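Local atomic coordinates of putative uncharacterized protein PH0355 (Pyrococcus horikoshii, PDB entry 2Z0T), a protein that is of unknown function but probably binds RNA through its ASCH domain, a member of the PUA-like group. Residues Glu9-Leu14 with Gly18-Glu23; Ile39-Phe42 with Leu47-Lys50. All coordinates share one frame; numbering follows the deposited sequence.

Interaction 1: Glu9-Leu14 with Gly18-Glu23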
loop_
_atom_site.group_PDB
_atom_site.type_symbol
_atom_site.label_atom_id
_atom_site.label_comp_id
_atom_site.label_asym_id
_atom_site.label_seq_id
_atom_site.Cartn_x
_atom_site.Cartn_y
_atom_site.Cartn_z
ATOM N N GLU A 9 -11.089 0.487 -6.700
ATOM C CA GLU A 9 -12.121 -0.461 -6.311
ATOM C C GLU A 9 -11.662 -1.903 -6.130
ATOM O O GLU A 9 -12.025 -2.548 -5.145
ATOM C CB GLU A 9 -13.266 -0.421 -7.325
ATOM C CG GLU A 9 -14.423 -1.346 -6.993
ATOM C CD GLU A 9 -15.555 -1.248 -7.999
ATOM O OE1 GLU A 9 -16.099 -0.137 -8.177
ATOM O OE2 GLU A 9 -15.900 -2.281 -8.613
ATOM N N GLU A 10 -10.870 -2.413 -7.070
ATOM C CA GLU A 10 -10.421 -3.798 -6.985
ATOM C C GLU A 10 -9.660 -4.098 -5.702
ATOM O O GLU A 10 -9.704 -5.221 -5.201
ATOM C CB GLU A 10 -9.561 -4.182 -8.201
ATOM C CG GLU A 10 -8.157 -3.595 -8.230
ATOM C CD GLU A 10 -7.247 -4.315 -9.221
ATOM O OE1 GLU A 10 -7.015 -5.531 -9.046
ATOM O OE2 GLU A 10 -6.765 -3.669 -10.173
ATOM N N TYR A 11 -8.969 -3.099 -5.164
ATOM C CA TYR A 11 -8.208 -3.299 -3.937
ATOM C C TYR A 11 -9.091 -3.242 -2.699
ATOM O O TYR A 11 -8.801 -3.890 -1.694
ATOM C CB TYR A 11 -7.084 -2.267 -3.840
ATOM C CG TYR A 11 -6.094 -2.397 -4.966
ATOM C CD1 TYR A 11 -5.495 -3.628 -5.250
ATOM C CD2 TYR A 11 -5.773 -1.306 -5.772
ATOM C CE1 TYR A 11 -4.604 -3.766 -6.310
ATOM C CE2 TYR A 11 -4.882 -1.435 -6.836
ATOM C CZ TYR A 11 -4.304 -2.668 -7.099
ATOM O OH TYR A 11 -3.435 -2.801 -8.158
ATOM N N ILE A 12 -10.172 -2.476 -2.772
ATOM C CA ILE A 12 -11.088 -2.373 -1.645
ATOM C C ILE A 12 -11.632 -3.759 -1.312
ATOM O O ILE A 12 -11.674 -4.157 -0.147
ATOM C CB ILE A 12 -12.267 -1.417 -1.962
ATOM C CG1 ILE A 12 -11.738 0.009 -2.136
ATOM C CG2 ILE A 12 -13.304 -1.468 -0.841
ATOM C CD1 ILE A 12 -12.803 1.036 -2.474
ATOM N N GLU A 13 -12.027 -4.498 -2.344
ATOM C CA GLU A 13 -12.571 -5.834 -2.161
ATOM C C GLU A 13 -11.536 -6.827 -1.629
ATOM O O GLU A 13 -11.833 -7.614 -0.730
ATOM C CB GLU A 13 -13.145 -6.353 -3.482
ATOM C CG GLU A 13 -13.770 -7.735 -3.373
ATOM C CD GLU A 13 -14.318 -8.236 -4.692
ATOM O OE1 GLU A 13 -13.547 -8.290 -5.676
ATOM O OE2 GLU A 13 -15.519 -8.581 -4.746
ATOM N N LEU A 14 -10.327 -6.782 -2.185
ATOM C CA LEU A 14 -9.255 -7.686 -1.770
ATOM C C LEU A 14 -8.855 -7.492 -0.314
ATOM O O LEU A 14 -8.503 -8.451 0.374
ATOM C CB LEU A 14 -8.037 -7.502 -2.679
ATOM C CG LEU A 14 -8.226 -8.024 -4.106
ATOM C CD1 LEU A 14 -7.098 -7.541 -4.995
ATOM C CD2 LEU A 14 -8.284 -9.546 -4.081
ATOM N N GLY A 18 -9.482 -10.061 3.048
ATOM C CA GLY A 18 -8.313 -10.540 3.766
ATOM C C GLY A 18 -7.161 -11.025 2.906
ATOM O O GLY A 18 -6.188 -11.574 3.430
ATOM N N LYS A 19 -7.258 -10.824 1.595
ATOM C CA LYS A 19 -6.198 -11.245 0.681
ATOM C C LYS A 19 -5.104 -10.186 0.607
ATOM O O LYS A 19 -3.919 -10.498 0.694
ATOM C CB LYS A 19 -6.765 -11.499 -0.716
ATOM C CG LYS A 19 -7.774 -12.629 -0.774
ATOM C CD LYS A 19 -8.264 -12.847 -2.196
ATOM C CE LYS A 19 -9.323 -13.938 -2.260
ATOM N NZ LYS A 19 -9.843 -14.121 -3.645
ATOM N N LYS A 20 -5.505 -8.931 0.432
ATOM C CA LYS A 20 -4.551 -7.828 0.372
ATOM C C LYS A 20 -4.364 -7.331 1.805
ATOM O O LYS A 20 -5.238 -6.666 2.363
ATOM C CB LYS A 20 -5.089 -6.712 -0.528
ATOM C CG LYS A 20 -4.194 -5.486 -0.630
ATOM C CD LYS A 20 -4.661 -4.571 -1.756
ATOM C CE LYS A 20 -3.961 -3.218 -1.727
ATOM N NZ LYS A 20 -2.476 -3.315 -1.837
ATOM N N LYS A 21 -3.224 -7.669 2.401
ATOM C CA LYS A 21 -2.943 -7.283 3.779
ATOM C C LYS A 21 -1.952 -6.133 3.880
ATOM O O LYS A 21 -1.677 -5.636 4.972
ATOM C CB LYS A 21 -2.391 -8.486 4.551
ATOM C CG LYS A 21 -3.306 -9.705 4.549
ATOM C CD LYS A 21 -2.683 -10.873 5.307
ATOM C CE LYS A 21 -2.467 -10.532 6.779
ATOM N NZ LYS A 21 -3.743 -10.175 7.463
ATOM N N ILE A 22 -1.423 -5.719 2.733
ATOM C CA ILE A 22 -0.441 -4.649 2.667
ATOM C C ILE A 22 -0.833 -3.616 1.620
ATOM O O ILE A 22 -1.298 -3.972 0.537
ATOM C CB ILE A 22 0.948 -5.205 2.258
ATOM C CG1 ILE A 22 1.390 -6.301 3.232
ATOM C CG2 ILE A 22 1.969 -4.069 2.188
ATOM C CD1 ILE A 22 1.574 -5.825 4.664
ATOM N N GLU A 23 -0.650 -2.340 1.944
ATOM C CA GLU A 23 -0.930 -1.283 0.985
ATOM C C GLU A 23 0.403 -0.603 0.702
ATOM O O GLU A 23 1.034 -0.057 1.607
ATOM C CB GLU A 23 -1.921 -0.257 1.535
ATOM C CG GLU A 23 -2.072 0.997 0.654
ATOM C CD GLU A 23 -2.549 0.697 -0.766
ATOM O OE1 GLU A 23 -2.814 -0.482 -1.082
ATOM O OE2 GLU A 23 -2.662 1.647 -1.571
#
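K20 runs its side chain anti to its own backbone nitrogen (chi1 178°) and stays stretched until the last torsion, where a bend at chi4 (59°) swings NZ across toward the start of strand 22-26. That path lays the methylenes against Y11, whose ring stands beside its backbone nitrogen (chi1 -62°). The two side chains meet at a slant, with K20 CD 3.7 Å from Y11 CD1 and K20 CE close to Y11 CB as well. K20 NZ lies 5.1 Å from the centroid of the Y11 ring, a long cation-pi approach that is at most weakly attractive. Within its own turn, E10 lays CG over the centre of one ring face. Farther along the helix, L14 CB packs on K20 CB at 3.7 Å, and L14 CD2 rests on K19 CD while the end of the K19 chain leads away. L14 O accepts twice: K19 N, at 2.9 Å, lies nearly in line with C=O but its N-H is bent off the line, whereas K20 N-H points almost straight at the oxygen from above the carbonyl plane, at 3.0 Å. G18 has positive phi and ends helix 9-16 in a Schellman motif. K20 NZ donates to I22 O at 2.7 Å and forms a salt bridge, weak as a hydrogen bond, with E23 OE1 at 3.0 Å; V72 O is a further acceptor. With an alanine here, E23 OE1 would probably lose this countercharge, I22 O this donor, and Y11 its packed methylenes. The ammonium of buried K20 is thus paid for by two carbonyls and, weakly, a carboxylate, while its methylenes lie against the helix.

Interaction 2: Ile39-Phe42 with Leu47-Lys50; sequences IIIF and LKVK
F42 and L47 lie side by side and point the same way, their CD2 atoms 4.0 Å apart, while V49 crosses the ring at a slant and brings CG2 to 3.6 Å from F42 CE2. The same V49 methyl also meets I40 CB, and I40 CG2 sits over the centre of one face of the F42 ring, 3.6 Å above its plane. These four residues form the buried side of the ribbon: I15 of helix 9-16 packs on L47 and V49, and M5 on I40 and F42. I39, I41, K48 and K50 occupy the other side. K48 leaves its backbone with CG anti to N (chi1 -175°), which brings CG against both I41 CD1 (3.4 Å) and I39 CG2 (3.5 Å), both tight for carbon pairs. The bends of K50 at chi2 and chi3 fold the chain back over I39, bringing CE to 3.4 Å from I39 CD1, equally close, and its NZ is bonded to G37 O. Between the two sides, I40 and V49 exchange a pair of backbone hydrogen bonds, and F42 N donates to L47 O at 2.7 Å. The strands run antiparallel at 161°, with I40-V49 and F42-L47 as hydrogen-bonded pairs and I39-K50 and I41-K48 as non-hydrogen-bonded ones. The whole is an antiparallel beta hairpin in the mixed sheet of this ASCH domain, with one buried apolar face and a second face that mixes isoleucines with lysines.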
loop_
_atom_site.group_PDB
_atom_site.type_symbol
_atom_site.label_atom_id
_atom_site.label_comp_id
_atom_site.label_asym_id
_atom_site.label_seq_id
_atom_site.Cartn_x
_atom_site.Cartn_y
_atom_site.Cartn_z
ATOM N N ILE A 39 -5.461 5.206 11.762
ATOM C CA ILE A 39 -6.541 4.677 10.949
ATOM C C ILE A 39 -6.486 5.301 9.558
ATOM O O ILE A 39 -6.167 6.483 9.413
ATOM C CB ILE A 39 -7.923 5.009 11.565
ATOM C CG1 ILE A 39 -8.075 4.308 12.915
ATOM C CG2 ILE A 39 -9.040 4.607 10.603
ATOM C CD1 ILE A 39 -7.926 2.801 12.844
ATOM N N ILE A 40 -6.782 4.505 8.538
ATOM C CA ILE A 40 -6.809 5.026 7.178
ATOM C C ILE A 40 -8.212 4.873 6.608
ATOM O O ILE A 40 -8.803 3.795 6.663
ATOM C CB ILE A 40 -5.806 4.303 6.249
ATOM C CG1 ILE A 40 -4.372 4.607 6.693
ATOM C CG2 ILE A 40 -6.005 4.769 4.804
ATOM C CD1 ILE A 40 -3.315 3.863 5.896
ATOM N N ILE A 41 -8.753 5.972 6.092
ATOM C CA ILE A 41 -10.077 5.970 5.482
ATOM C C ILE A 41 -9.831 5.968 3.978
ATOM O O ILE A 41 -9.316 6.944 3.428
ATOM C CB ILE A 41 -10.880 7.237 5.858
ATOM C CG1 ILE A 41 -10.970 7.370 7.378
ATOM C CG2 ILE A 41 -12.276 7.171 5.244
ATOM C CD1 ILE A 41 -11.660 6.208 8.063
ATOM N N PHE A 42 -10.183 4.868 3.323
ATOM C CA PHE A 42 -9.972 4.729 1.882
ATOM C C PHE A 42 -11.164 5.132 1.020
ATOM O O PHE A 42 -12.313 4.852 1.352
ATOM C CB PHE A 42 -9.619 3.277 1.526
ATOM C CG PHE A 42 -8.210 2.877 1.861
ATOM C CD1 PHE A 42 -7.127 3.544 1.298
ATOM C CD2 PHE A 42 -7.967 1.788 2.698
ATOM C CE1 PHE A 42 -5.818 3.130 1.561
ATOM C CE2 PHE A 42 -6.661 1.367 2.968
ATOM C CZ PHE A 42 -5.588 2.040 2.395
ATOM N N LEU A 47 -13.982 2.109 2.759
ATOM C CA LEU A 47 -13.263 1.144 3.582
ATOM C C LEU A 47 -12.393 1.845 4.616
ATOM O O LEU A 47 -11.750 2.851 4.320
ATOM C CB LEU A 47 -12.384 0.249 2.703
ATOM C CG LEU A 47 -11.405 -0.674 3.438
ATOM C CD1 LEU A 47 -12.165 -1.735 4.229
ATOM C CD2 LEU A 47 -10.476 -1.315 2.424
ATOM N N LYS A 48 -12.390 1.311 5.832
ATOM C CA LYS A 48 -11.592 1.858 6.920
ATOM C C LYS A 48 -10.678 0.745 7.410
ATOM O O LYS A 48 -11.113 -0.393 7.564
ATOM C CB LYS A 48 -12.496 2.319 8.065
ATOM C CG LYS A 48 -11.757 3.018 9.190
ATOM C CD LYS A 48 -12.646 3.215 10.413
ATOM C CE LYS A 48 -13.898 4.011 10.088
ATOM N NZ LYS A 48 -14.721 4.234 11.312
ATOM N N VAL A 49 -9.410 1.063 7.642
ATOM C CA VAL A 49 -8.472 0.055 8.115
ATOM C C VAL A 49 -7.611 0.582 9.247
ATOM O O VAL A 49 -7.431 1.789 9.397
ATOM C CB VAL A 49 -7.525 -0.427 6.983
ATOM C CG1 VAL A 49 -8.335 -1.025 5.840
ATOM C CG2 VAL A 49 -6.667 0.736 6.489
ATOM N N LYS A 50 -7.094 -0.343 10.047
ATOM C CA LYS A 50 -6.206 -0.003 11.151
ATOM C C LYS A 50 -4.789 -0.258 10.650
ATOM O O LYS A 50 -4.552 -1.243 9.951
ATOM C CB LYS A 50 -6.488 -0.899 12.360
ATOM C CG LYS A 50 -5.422 -0.831 13.448
ATOM C CD LYS A 50 -5.388 0.517 14.167
ATOM C CE LYS A 50 -6.567 0.665 15.118
ATOM N NZ LYS A 50 -6.427 1.867 15.988
#

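The two contacts follow one another along the chain, the helix-to-strand turn of interaction 1 closing before the hairpin of interaction 2 opens, and their centres lie about 12 Å apart. They touch at two places. I12, on helix 9-16, presents its carbonyl O to L47 CD2 at 4.0 Å, and E23 CG packs on F42 CZ at 4.1 Å. The helix rests on L47 and V49, and E23 of strand 22-26 links the K20 ammonium to the same apolar layer, while its other carboxylate oxygen pairs with R25. Strands 22-26, 39-42 and 47-57 belong to one sheet, with 22-26 at one edge. Neither contact is assigned to an RNA site, and RNA binding itself is inferred.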